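Local coordinates for histidine triad (HIT) protein (Clostridium difficile, PDB 4EGU), which probably acts as a nucleotide hydrolase or transferase of the histidine triad family and binds GMP and a zinc ion, at residues A[65-70]-A[84-89]; A[37-42]-A[75-80]; A[61-66]-A[101-106]. All blocks are in the same frame, centred on the assembly; numbering follows the deposited sequence.

Contact 1. Residues A[65-70]-A[84-89]. With 5GP (guanosine-5'-monophosphate), chain C.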
loop_
_atom_site.group_PDB
_atom_site.type_symbol
_atom_site.label_atom_id
_atom_site.label_comp_id
_atom_site.label_asym_id
_atom_site.label_seq_id
_atom_site.Cartn_x
_atom_site.Cartn_y
_atom_site.Cartn_z
ATOM N N HIS A 65 2.331 -11.599 -0.792
ATOM C CA HIS A 65 1.792 -12.429 0.263
ATOM C C HIS A 65 1.100 -11.573 1.337
ATOM O O HIS A 65 0.012 -11.940 1.803
ATOM C CB HIS A 65 2.846 -13.334 0.872
ATOM C CG HIS A 65 2.248 -14.331 1.808
ATOM N ND1 HIS A 65 1.270 -15.234 1.435
ATOM C CD2 HIS A 65 2.443 -14.517 3.129
ATOM C CE1 HIS A 65 0.928 -15.962 2.486
ATOM N NE2 HIS A 65 1.635 -15.552 3.525
ATOM N N ILE A 66 1.704 -10.448 1.699
ATOM C CA ILE A 66 1.065 -9.535 2.620
ATOM C C ILE A 66 -0.315 -9.115 2.119
ATOM O O ILE A 66 -1.251 -9.007 2.906
ATOM C CB ILE A 66 1.991 -8.340 2.884
ATOM C CG1 ILE A 66 3.135 -8.770 3.824
ATOM C CG2 ILE A 66 1.240 -7.129 3.411
ATOM C CD1 ILE A 66 4.251 -7.727 3.958
ATOM N N HIS A 67 -0.442 -8.851 0.817
ATOM C CA HIS A 67 -1.732 -8.445 0.258
ATOM C C HIS A 67 -2.770 -9.574 0.228
ATOM O O HIS A 67 -3.950 -9.306 0.432
ATOM C CB HIS A 67 -1.554 -7.790 -1.098
ATOM C CG HIS A 67 -1.092 -6.360 -0.990
ATOM N ND1 HIS A 67 0.181 -5.983 -0.640
ATOM C CD2 HIS A 67 -1.782 -5.200 -1.130
ATOM C CE1 HIS A 67 0.241 -4.652 -0.592
ATOM N NE2 HIS A 67 -0.938 -4.152 -0.890
ATOM N N VAL A 68 -2.355 -10.822 -0.008
ATOM C CA VAL A 68 -3.276 -11.940 0.166
ATOM C C VAL A 68 -3.786 -11.967 1.620
ATOM O O VAL A 68 -4.980 -12.155 1.858
ATOM C CB VAL A 68 -2.615 -13.274 -0.229
ATOM C CG1 VAL A 68 -3.494 -14.453 0.207
ATOM C CG2 VAL A 68 -2.362 -13.293 -1.728
ATOM N N VAL A 69 -2.879 -11.777 2.577
ATOM C CA VAL A 69 -3.253 -11.747 3.989
ATOM C C VAL A 69 -4.247 -10.613 4.276
ATOM O O VAL A 69 -5.238 -10.836 4.971
ATOM C CB VAL A 69 -1.998 -11.679 4.868
ATOM C CG1 VAL A 69 -2.353 -11.393 6.326
ATOM C CG2 VAL A 69 -1.196 -12.970 4.724
ATOM N N ILE A 70 -3.979 -9.422 3.745
ATOM C CA ILE A 70 -4.898 -8.306 3.938
ATOM C C ILE A 70 -6.300 -8.692 3.458
ATOM O O ILE A 70 -7.284 -8.471 4.165
ATOM C CB ILE A 70 -4.371 -7.055 3.199
ATOM C CG1 ILE A 70 -3.121 -6.518 3.895
ATOM C CG2 ILE A 70 -5.465 -5.992 3.082
ATOM C CD1 ILE A 70 -2.372 -5.453 3.113
ATOM N N PHE A 84 -11.676 -0.407 2.791
ATOM C CA PHE A 84 -10.523 -0.311 3.670
ATOM C C PHE A 84 -9.408 0.432 2.942
ATOM O O PHE A 84 -9.474 0.618 1.735
ATOM C CB PHE A 84 -10.056 -1.704 4.153
ATOM C CG PHE A 84 -9.697 -2.677 3.065
ATOM C CD1 PHE A 84 -10.659 -3.470 2.460
ATOM C CD2 PHE A 84 -8.375 -2.839 2.682
ATOM C CE1 PHE A 84 -10.319 -4.398 1.500
ATOM C CE2 PHE A 84 -8.023 -3.769 1.718
ATOM C CZ PHE A 84 -8.996 -4.550 1.125
ATOM N N ARG A 85 -8.387 0.825 3.691
ATOM C CA ARG A 85 -7.220 1.486 3.126
ATOM C C ARG A 85 -5.970 0.741 3.587
ATOM O O ARG A 85 -5.888 0.276 4.730
ATOM C CB ARG A 85 -7.170 2.953 3.594
ATOM C CG ARG A 85 -6.087 3.781 2.932
ATOM C CD ARG A 85 -6.196 5.242 3.323
ATOM N NE ARG A 85 -7.445 5.800 2.844
ATOM C CZ ARG A 85 -8.072 6.846 3.377
ATOM N NH1 ARG A 85 -7.548 7.490 4.407
ATOM N NH2 ARG A 85 -9.240 7.195 2.906
ATOM N N VAL A 86 -5.019 0.646 2.663
ATOM C CA VAL A 86 -3.723 0.010 2.915
ATOM C C VAL A 86 -2.643 1.091 2.775
ATOM O O VAL A 86 -2.613 1.802 1.779
ATOM C CB VAL A 86 -3.483 -1.111 1.912
ATOM C CG1 VAL A 86 -2.098 -1.730 2.084
ATOM C CG2 VAL A 86 -4.577 -2.167 1.998
ATOM N N ILE A 87 -1.768 1.201 3.768
ATOM C CA ILE A 87 -0.733 2.224 3.790
ATOM C C ILE A 87 0.622 1.600 4.135
ATOM O O ILE A 87 0.752 0.847 5.106
ATOM C CB ILE A 87 -1.045 3.342 4.802
ATOM C CG1 ILE A 87 -2.455 3.907 4.604
ATOM C CG2 ILE A 87 0.014 4.450 4.669
ATOM C CD1 ILE A 87 -3.442 3.364 5.599
ATOM N N ASN A 88 1.639 1.974 3.355
ATOM C CA ASN A 88 3.030 1.751 3.729
ATOM C C ASN A 88 3.729 3.102 3.830
ATOM O O ASN A 88 3.643 3.920 2.912
ATOM C CB ASN A 88 3.779 0.868 2.720
ATOM C CG ASN A 88 5.219 0.651 3.143
ATOM O OD1 ASN A 88 6.125 1.352 2.694
ATOM N ND2 ASN A 88 5.435 -0.291 4.026
ATOM N N ASN A 89 4.423 3.302 4.934
ATOM C CA ASN A 89 5.233 4.483 5.174
ATOM C C ASN A 89 6.705 4.102 5.043
ATOM O O ASN A 89 7.190 3.232 5.760
ATOM C CB ASN A 89 4.972 4.987 6.596
ATOM C CG ASN A 89 3.556 5.453 6.812
ATOM O OD1 ASN A 89 2.887 5.932 5.899
ATOM N ND2 ASN A 89 3.074 5.297 8.030
HETATM P P 5GP C . 4.691 3.814 11.438
HETATM O O1P 5GP C . 4.297 5.231 11.793
HETATM O O2P 5GP C . 6.124 3.446 11.707
HETATM O O3P 5GP C . 4.338 3.518 10.043
HETATM O "O5'" 5GP C . 3.729 2.838 12.202
HETATM C "C5'" 5GP C . 4.159 2.178 13.369
HETATM C "C4'" 5GP C . 2.982 1.794 14.188
HETATM O "O4'" 5GP C . 3.412 0.896 15.214
HETATM C "C3'" 5GP C . 2.291 2.964 14.892
HETATM O "O3'" 5GP C . 0.972 3.139 14.366
HETATM C "C2'" 5GP C . 2.237 2.525 16.375
HETATM O "O2'" 5GP C . 1.023 2.801 17.046
HETATM C "C1'" 5GP C . 2.541 1.022 16.297
HETATM N N9 5GP C . 3.218 0.477 17.464
HETATM C C8 5GP C . 4.352 0.973 17.995
HETATM N N7 5GP C . 4.744 0.212 19.036
HETATM C C5 5GP C . 3.847 -0.789 19.146
HETATM C C6 5GP C . 3.740 -1.854 20.028
HETATM O O6 5GP C . 4.558 -2.069 20.974
HETATM N N1 5GP C . 2.694 -2.668 19.812
HETATM C C2 5GP C . 1.786 -2.486 18.819
HETATM N N2 5GP C . 0.784 -3.375 18.725
HETATM N N3 5GP C . 1.842 -1.463 17.953
HETATM C C4 5GP C . 2.888 -0.626 18.135
#
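One phosphate oxygen of the bound GMP, O3P, is gripped by three N-H groups, those of Asn-89 ND2, His-102 NE2 and His-104 NE2; Asn-89 ND2 lies 3.0 Å from O3P with an N-H...O angle of 158°. Asn-89 lies near the end of strand 84-90, an edge strand of this chain's HIT-fold sheet that pairs antiparallel with a strand of the second subunit, carrying the sheet across the dimer interface. Segment 65-70 belongs to the helix packed against the other face. Alternation along the strand explains the division of labour: Asn-89 serves the nucleotide side, whereas Phe-84 and Val-86 direct their CB atoms toward the helix. Helix and strand run nearly antiparallel, at 153°, with short-segment axes 11.3 Å apart, a spacing bridged by side chains alone. Ile-70 and Val-86 take the largest shares. With its CG1 beside the backbone N (chi1 -70°), Ile-70 splits its branches, so that CG2 meets Phe-84 CE2 at 3.7 Å and CD1 meets Val-86 CG1 at 3.9 Å; the isoleucine and valine meet tip to tip. His-67 gives its ND1 to the carbonyl of Val-63 and sets its ring edge-to-face with Tyr-103. Over the centre of that imidazole, 4.3 Å above the plane, sits Ile-70 CD1, while His-67 NE2 approaches Val-86 CG1 obliquely at 4.0 Å.

Contact 2. Residues A[37-42]-A[75-80]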
loop_
_atom_site.group_PDB
_atom_site.type_symbol
_atom_site.label_atom_id
_atom_site.label_comp_id
_atom_site.label_asym_id
_atom_site.label_seq_id
_atom_site.Cartn_x
_atom_site.Cartn_y
_atom_site.Cartn_z
ATOM N N ALA A 37 -8.607 3.770 13.591
ATOM C CA ALA A 37 -9.874 3.322 13.013
ATOM C C ALA A 37 -10.314 2.079 13.781
ATOM O O ALA A 37 -9.510 1.497 14.485
ATOM C CB ALA A 37 -9.712 2.985 11.521
ATOM N N PRO A 38 -11.589 1.686 13.634
ATOM C CA PRO A 38 -12.072 0.515 14.389
ATOM C C PRO A 38 -11.290 -0.746 14.095
ATOM O O PRO A 38 -11.060 -1.537 15.003
ATOM C CB PRO A 38 -13.525 0.373 13.950
ATOM C CG PRO A 38 -13.920 1.732 13.652
ATOM C CD PRO A 38 -12.707 2.368 12.974
ATOM N N TYR A 39 -10.903 -0.935 12.837
ATOM C CA TYR A 39 -9.849 -1.891 12.498
ATOM C C TYR A 39 -8.614 -1.063 12.128
ATOM O O TYR A 39 -8.665 -0.241 11.199
ATOM C CB TYR A 39 -10.243 -2.821 11.333
ATOM C CG TYR A 39 -11.517 -3.586 11.587
ATOM C CD1 TYR A 39 -11.540 -4.736 12.353
ATOM C CD2 TYR A 39 -12.718 -3.112 11.080
ATOM C CE1 TYR A 39 -12.740 -5.396 12.607
ATOM C CE2 TYR A 39 -13.906 -3.747 11.327
ATOM C CZ TYR A 39 -13.919 -4.881 12.087
ATOM O OH TYR A 39 -15.129 -5.492 12.332
ATOM N N HIS A 40 -7.538 -1.259 12.892
ATOM C CA HIS A 40 -6.239 -0.684 12.575
ATOM C C HIS A 40 -5.239 -1.800 12.840
ATOM O O HIS A 40 -4.890 -2.094 13.991
ATOM C CB HIS A 40 -5.927 0.558 13.382
ATOM C CG HIS A 40 -4.653 1.206 12.946
ATOM N ND1 HIS A 40 -4.257 2.437 13.403
ATOM C CD2 HIS A 40 -3.696 0.796 12.080
ATOM C CE1 HIS A 40 -3.103 2.750 12.847
ATOM N NE2 HIS A 40 -2.739 1.771 12.041
ATOM N N ILE A 41 -4.867 -2.476 11.758
ATOM C CA ILE A 41 -4.119 -3.715 11.815
ATOM C C ILE A 41 -2.777 -3.513 11.125
ATOM O O ILE A 41 -2.715 -2.904 10.066
ATOM C CB ILE A 41 -4.936 -4.837 11.133
ATOM C CG1 ILE A 41 -6.234 -5.093 11.903
ATOM C CG2 ILE A 41 -4.109 -6.109 11.005
ATOM C CD1 ILE A 41 -7.303 -5.826 11.096
ATOM N N LEU A 42 -1.719 -4.027 11.740
ATOM C CA LEU A 42 -0.381 -4.013 11.154
ATOM C C LEU A 42 -0.090 -5.407 10.613
ATOM O O LEU A 42 -0.251 -6.395 11.321
ATOM C CB LEU A 42 0.657 -3.662 12.211
ATOM C CG LEU A 42 0.571 -2.236 12.706
ATOM C CD1 LEU A 42 1.281 -2.046 14.032
ATOM C CD2 LEU A 42 1.222 -1.323 11.674
ATOM N N LYS A 75 -12.002 -10.275 4.311
ATOM C CA LYS A 75 -13.128 -11.186 4.049
ATOM C C LYS A 75 -13.671 -11.800 5.322
ATOM O O LYS A 75 -14.869 -11.918 5.489
ATOM C CB LYS A 75 -12.724 -12.251 3.033
ATOM C CG LYS A 75 -12.492 -11.700 1.629
ATOM C CD LYS A 75 -11.850 -12.677 0.632
ATOM C CE LYS A 75 -11.452 -12.007 -0.706
ATOM N NZ LYS A 75 -10.690 -12.894 -1.652
ATOM N N GLU A 76 -12.804 -12.190 6.239
ATOM C CA GLU A 76 -13.220 -12.746 7.510
ATOM C C GLU A 76 -14.010 -11.741 8.328
ATOM O O GLU A 76 -15.032 -12.041 8.921
ATOM C CB GLU A 76 -12.000 -13.091 8.313
ATOM C CG GLU A 76 -12.332 -13.637 9.661
ATOM C CD GLU A 76 -11.110 -13.699 10.542
ATOM O OE1 GLU A 76 -10.167 -12.922 10.299
ATOM O OE2 GLU A 76 -11.068 -14.529 11.464
ATOM N N LYS A 77 -13.520 -10.506 8.364
ATOM C CA LYS A 77 -14.057 -9.462 9.244
ATOM C C LYS A 77 -15.243 -8.697 8.661
ATOM O O LYS A 77 -15.908 -7.965 9.371
ATOM C CB LYS A 77 -12.950 -8.469 9.601
ATOM C CG LYS A 77 -11.814 -9.062 10.400
ATOM C CD LYS A 77 -12.314 -9.791 11.639
ATOM C CE LYS A 77 -11.195 -9.990 12.642
ATOM N NZ LYS A 77 -11.708 -10.425 13.975
ATOM N N GLY A 78 -15.481 -8.838 7.357
ATOM C CA GLY A 78 -16.599 -8.171 6.693
ATOM C C GLY A 78 -16.293 -6.822 6.060
ATOM O O GLY A 78 -17.159 -6.207 5.401
ATOM N N PHE A 79 -15.082 -6.324 6.265
ATOM C CA PHE A 79 -14.768 -5.047 5.653
ATOM C C PHE A 79 -14.321 -5.178 4.197
ATOM O O PHE A 79 -14.029 -4.176 3.548
ATOM C CB PHE A 79 -13.851 -4.155 6.518
ATOM C CG PHE A 79 -12.477 -4.718 6.804
ATOM C CD1 PHE A 79 -12.187 -5.281 8.038
ATOM C CD2 PHE A 79 -11.456 -4.606 5.873
ATOM C CE1 PHE A 79 -10.919 -5.762 8.319
ATOM C CE2 PHE A 79 -10.187 -5.085 6.150
ATOM C CZ PHE A 79 -9.918 -5.664 7.372
ATOM N N ASP A 80 -14.337 -6.404 3.669
ATOM C CA ASP A 80 -14.275 -6.577 2.230
ATOM C C ASP A 80 -15.406 -5.838 1.503
ATOM O O ASP A 80 -15.219 -5.303 0.417
ATOM C CB ASP A 80 -14.248 -8.063 1.813
ATOM C CG ASP A 80 -15.481 -8.873 2.221
ATOM O OD1 ASP A 80 -16.074 -8.583 3.277
ATOM O OD2 ASP A 80 -15.795 -9.854 1.504
HETATM O O HOH W 1 -16.976 -5.465 9.653
#
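The backbones of strand 39-42 and the helix end at 75-80 come nearest at Tyr-39 and Phe-79, whose CA atoms are 9.0 Å apart, just past the point where Gly-78, with its positive phi of 93°, breaks the helical path. That gap is spanned by two aromatic side chains. Phe-79 CD1 lies over one face of the Tyr-39 ring, displaced toward its rim, and is 3.8 Å from Tyr-39 CD2. With the centroids 5.1 Å apart and the planes inclined at 40°, the pair is neither a parallel stack nor a T-shape. Phe-79 reaches this place with CG set between its backbone N and carbonyl carbon (chi1 62°). Farther along the tyrosine, CE1 rests near Lys-77 CB at 4.3 Å. The contact closes the C-terminal end of helix 61-77 onto the central strand of the HIT-fold sheet, on the face turned from the nucleotide. Phe-79 also packs on Ile-73 of that helix and on Ile-105 and Ala-107 of the next strand, while His-40 faces the other side of the sheet. At the margin a water donates to Lys-77 O at 2.7 Å and lies at a longer 3.3 Å from Tyr-39 OH. The chemistry is therefore mixed: an apolar aromatic pair, with Phe-79 buried and Tyr-39 at the margin, and the helix-end carbonyl and the phenol linked through water rather than by a direct bond.

Contact 3. Residues A[61-66]-A[101-106]. With 5GP (guanosine-5'-monophosphate), chain C.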
loop_
_atom_site.group_PDB
_atom_site.type_symbol
_atom_site.label_atom_id
_atom_site.label_comp_id
_atom_site.label_asym_id
_atom_site.label_seq_id
_atom_site.Cartn_x
_atom_site.Cartn_y
_atom_site.Cartn_z
ATOM N N ASP A 61 7.931 -10.646 -3.656
ATOM C CA ASP A 61 6.793 -11.504 -3.417
ATOM C C ASP A 61 6.305 -11.448 -1.968
ATOM O O ASP A 61 5.150 -11.776 -1.712
ATOM C CB ASP A 61 7.060 -12.954 -3.852
ATOM C CG ASP A 61 8.331 -13.558 -3.247
ATOM O OD1 ASP A 61 9.033 -12.916 -2.436
ATOM O OD2 ASP A 61 8.630 -14.717 -3.604
ATOM N N ILE A 62 7.138 -11.015 -1.015
ATOM C CA ILE A 62 6.623 -10.865 0.343
ATOM C C ILE A 62 5.480 -9.852 0.358
ATOM O O ILE A 62 4.535 -9.980 1.145
ATOM C CB ILE A 62 7.744 -10.516 1.347
ATOM C CG1 ILE A 62 7.223 -10.565 2.786
ATOM C CG2 ILE A 62 8.358 -9.166 1.062
ATOM C CD1 ILE A 62 6.648 -11.901 3.229
ATOM N N VAL A 63 5.549 -8.836 -0.503
ATOM C CA VAL A 63 4.481 -7.836 -0.574
ATOM C C VAL A 63 3.190 -8.454 -1.147
ATOM O O VAL A 63 2.094 -8.138 -0.672
ATOM C CB VAL A 63 4.943 -6.587 -1.350
ATOM C CG1 VAL A 63 3.805 -5.593 -1.514
ATOM C CG2 VAL A 63 6.115 -5.934 -0.624
ATOM N N SER A 64 3.286 -9.329 -2.139
ATOM C CA SER A 64 2.098 -9.997 -2.637
ATOM C C SER A 64 1.487 -10.889 -1.541
ATOM O O SER A 64 0.268 -10.894 -1.371
ATOM C CB SER A 64 2.353 -10.739 -3.930
ATOM O OG SER A 64 3.321 -11.690 -3.771
ATOM N N HIS A 65 2.331 -11.599 -0.792
ATOM C CA HIS A 65 1.792 -12.429 0.263
ATOM C C HIS A 65 1.100 -11.573 1.337
ATOM O O HIS A 65 0.012 -11.940 1.803
ATOM C CB HIS A 65 2.846 -13.334 0.872
ATOM C CG HIS A 65 2.248 -14.331 1.808
ATOM N ND1 HIS A 65 1.270 -15.234 1.435
ATOM C CD2 HIS A 65 2.443 -14.517 3.129
ATOM C CE1 HIS A 65 0.928 -15.962 2.486
ATOM N NE2 HIS A 65 1.635 -15.552 3.525
ATOM N N ILE A 66 1.704 -10.448 1.699
ATOM C CA ILE A 66 1.065 -9.535 2.620
ATOM C C ILE A 66 -0.315 -9.115 2.119
ATOM O O ILE A 66 -1.251 -9.007 2.906
ATOM C CB ILE A 66 1.991 -8.340 2.884
ATOM C CG1 ILE A 66 3.135 -8.770 3.824
ATOM C CG2 ILE A 66 1.240 -7.129 3.411
ATOM C CD1 ILE A 66 4.251 -7.727 3.958
ATOM N N LEU A 101 9.522 -3.500 7.909
ATOM C CA LEU A 101 8.448 -3.465 6.914
ATOM C C LEU A 101 7.101 -3.794 7.532
ATOM O O LEU A 101 6.902 -4.849 8.148
ATOM C CB LEU A 101 8.690 -4.458 5.781
ATOM C CG LEU A 101 7.726 -4.328 4.594
ATOM C CD1 LEU A 101 8.058 -3.085 3.752
ATOM C CD2 LEU A 101 7.731 -5.570 3.769
ATOM N N HIS A 102 6.131 -2.937 7.292
ATOM C CA HIS A 102 4.778 -3.166 7.774
ATOM C C HIS A 102 3.791 -2.429 6.911
ATOM O O HIS A 102 4.080 -1.349 6.402
ATOM C CB HIS A 102 4.637 -2.670 9.261
ATOM C CG HIS A 102 4.940 -1.211 9.466
ATOM N ND1 HIS A 102 6.224 -0.781 9.660
ATOM C CD2 HIS A 102 4.157 -0.102 9.528
ATOM C CE1 HIS A 102 6.236 0.536 9.818
ATOM N NE2 HIS A 102 4.991 0.971 9.752
ATOM N N TYR A 103 2.606 -3.000 6.803
ATOM C CA TYR A 103 1.484 -2.369 6.155
ATOM C C TYR A 103 0.400 -2.127 7.182
ATOM O O TYR A 103 0.080 -2.997 7.977
ATOM C CB TYR A 103 0.946 -3.245 5.006
ATOM C CG TYR A 103 1.835 -3.173 3.795
ATOM C CD1 TYR A 103 3.083 -3.762 3.759
ATOM C CD2 TYR A 103 1.456 -2.420 2.699
ATOM C CE1 TYR A 103 3.910 -3.622 2.633
ATOM C CE2 TYR A 103 2.268 -2.281 1.570
ATOM C CZ TYR A 103 3.487 -2.880 1.553
ATOM O OH TYR A 103 4.320 -2.733 0.478
ATOM N N HIS A 104 -0.176 -0.937 7.137
ATOM C CA HIS A 104 -1.357 -0.604 7.921
ATOM C C HIS A 104 -2.606 -0.933 7.121
ATOM O O HIS A 104 -2.705 -0.552 5.953
ATOM C CB HIS A 104 -1.406 0.895 8.213
ATOM C CG HIS A 104 -0.262 1.448 8.987
ATOM N ND1 HIS A 104 -0.359 1.709 10.336
ATOM C CD2 HIS A 104 0.958 1.897 8.573
ATOM C CE1 HIS A 104 0.790 2.236 10.728
ATOM N NE2 HIS A 104 1.598 2.369 9.684
ATOM N N ILE A 105 -3.577 -1.575 7.781
ATOM C CA ILE A 105 -4.932 -1.695 7.263
ATOM C C ILE A 105 -5.826 -0.841 8.156
ATOM O O ILE A 105 -5.849 -1.041 9.370
ATOM C CB ILE A 105 -5.492 -3.129 7.318
ATOM C CG1 ILE A 105 -4.541 -4.208 6.808
ATOM C CG2 ILE A 105 -6.816 -3.184 6.555
ATOM C CD1 ILE A 105 -5.065 -5.628 7.113
ATOM N N LEU A 106 -6.556 0.089 7.539
ATOM C CA LEU A 106 -7.572 0.886 8.242
ATOM C C LEU A 106 -8.935 0.506 7.700
ATOM O O LEU A 106 -9.134 0.491 6.485
ATOM C CB LEU A 106 -7.363 2.377 8.020
ATOM C CG LEU A 106 -5.995 2.921 8.450
ATOM C CD1 LEU A 106 -5.959 4.433 8.221
ATOM C CD2 LEU A 106 -5.611 2.600 9.866
HETATM P P 5GP C . 4.691 3.814 11.438
HETATM O O1P 5GP C . 4.297 5.231 11.793
HETATM O O2P 5GP C . 6.124 3.446 11.707
HETATM O O3P 5GP C . 4.338 3.518 10.043
HETATM O "O5'" 5GP C . 3.729 2.838 12.202
HETATM C "C5'" 5GP C . 4.159 2.178 13.369
HETATM C "C4'" 5GP C . 2.982 1.794 14.188
HETATM O "O4'" 5GP C . 3.412 0.896 15.214
HETATM C "C3'" 5GP C . 2.291 2.964 14.892
HETATM O "O3'" 5GP C . 0.972 3.139 14.366
HETATM C "C2'" 5GP C . 2.237 2.525 16.375
HETATM O "O2'" 5GP C . 1.023 2.801 17.046
HETATM C "C1'" 5GP C . 2.541 1.022 16.297
HETATM N N9 5GP C . 3.218 0.477 17.464
HETATM C C8 5GP C . 4.352 0.973 17.995
HETATM N N7 5GP C . 4.744 0.212 19.036
HETATM C C5 5GP C . 3.847 -0.789 19.146
HETATM C C6 5GP C . 3.740 -1.854 20.028
HETATM O O6 5GP C . 4.558 -2.069 20.974
HETATM N N1 5GP C . 2.694 -2.668 19.812
HETATM C C2 5GP C . 1.786 -2.486 18.819
HETATM N N2 5GP C . 0.784 -3.375 18.725
HETATM N N3 5GP C . 1.842 -1.463 17.953
HETATM C C4 5GP C . 2.888 -0.626 18.135
#
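Leu-101 and Tyr-103, the two residues set between the histidines of the predicted histidine triad motif, turn toward helix 61-77 and meet Val-63 and Ile-66. Tyr-103 contributes the largest share of the contact. Its CG beside the backbone N (chi1 -76°) sends the ring along the helix surface, where Ile-66 CG2 approaches Tyr-103 CD1 at 3.9 Å and Val-63 CG1 comes within 3.5 Å of Tyr-103 OH, each aliphatic side chain crossing the tyrosine at about a right angle. Ile-66 also extends CD1 to Leu-101 CD2, at 4.1 Å, on the side of the motif nearer the zinc site, in which His-100 is a ligand. No hydrogen bond joins the segments: this is an apolar layer behind the predicted HIT active site, and the in-out alternation of the chain places His-102 and His-104 on the opposite side, at the GMP phosphate. Both histidines have two modelled conformers; in the one described, His-102 NE2 donates to 5GP O3P at 2.6 Å and 176°, and His-104 NE2 donates to the same oxygen at 3.0 Å and 172°. Both bonds are almost straight and reach the oxygen at the ring edges. His-102 is the predicted site of a tele-AMP-histidine intermediate, consistent with NE2 lying only 3.3 Å from 5GP P, though its N-H points at O3P. His-102 ND1 bonds to His-100 O, which would hold that ring's rotation. Behind the tyrosine, Val-63 packs on His-67 of the second subunit.

In the fold
All three contacts lay helix 61-77 and its C-terminal end on one face of the same sheet. Contacts 1 and 3 have centres 4 Å apart, share His-65 and Ile-66, and merge where Val-86 CG1 meets Tyr-103 CD2 at 3.7 Å; between their neighbouring strands, Ile-87 O and His-104 N lie 2.9 Å apart, a probable hydrogen bond. Both supply N-H donors to O3P of the GMP phosphate. Contact 2 sits farther off, its centre 11 Å from that of contact 1 and 14 Å from that of contact 3, with the Tyr-39 side chain about 13 Å from the nucleotide. Its strand nevertheless reaches the GMP site through His-40 NE2, hydrogen-bonded to His-104 ND1 at 2.9 Å.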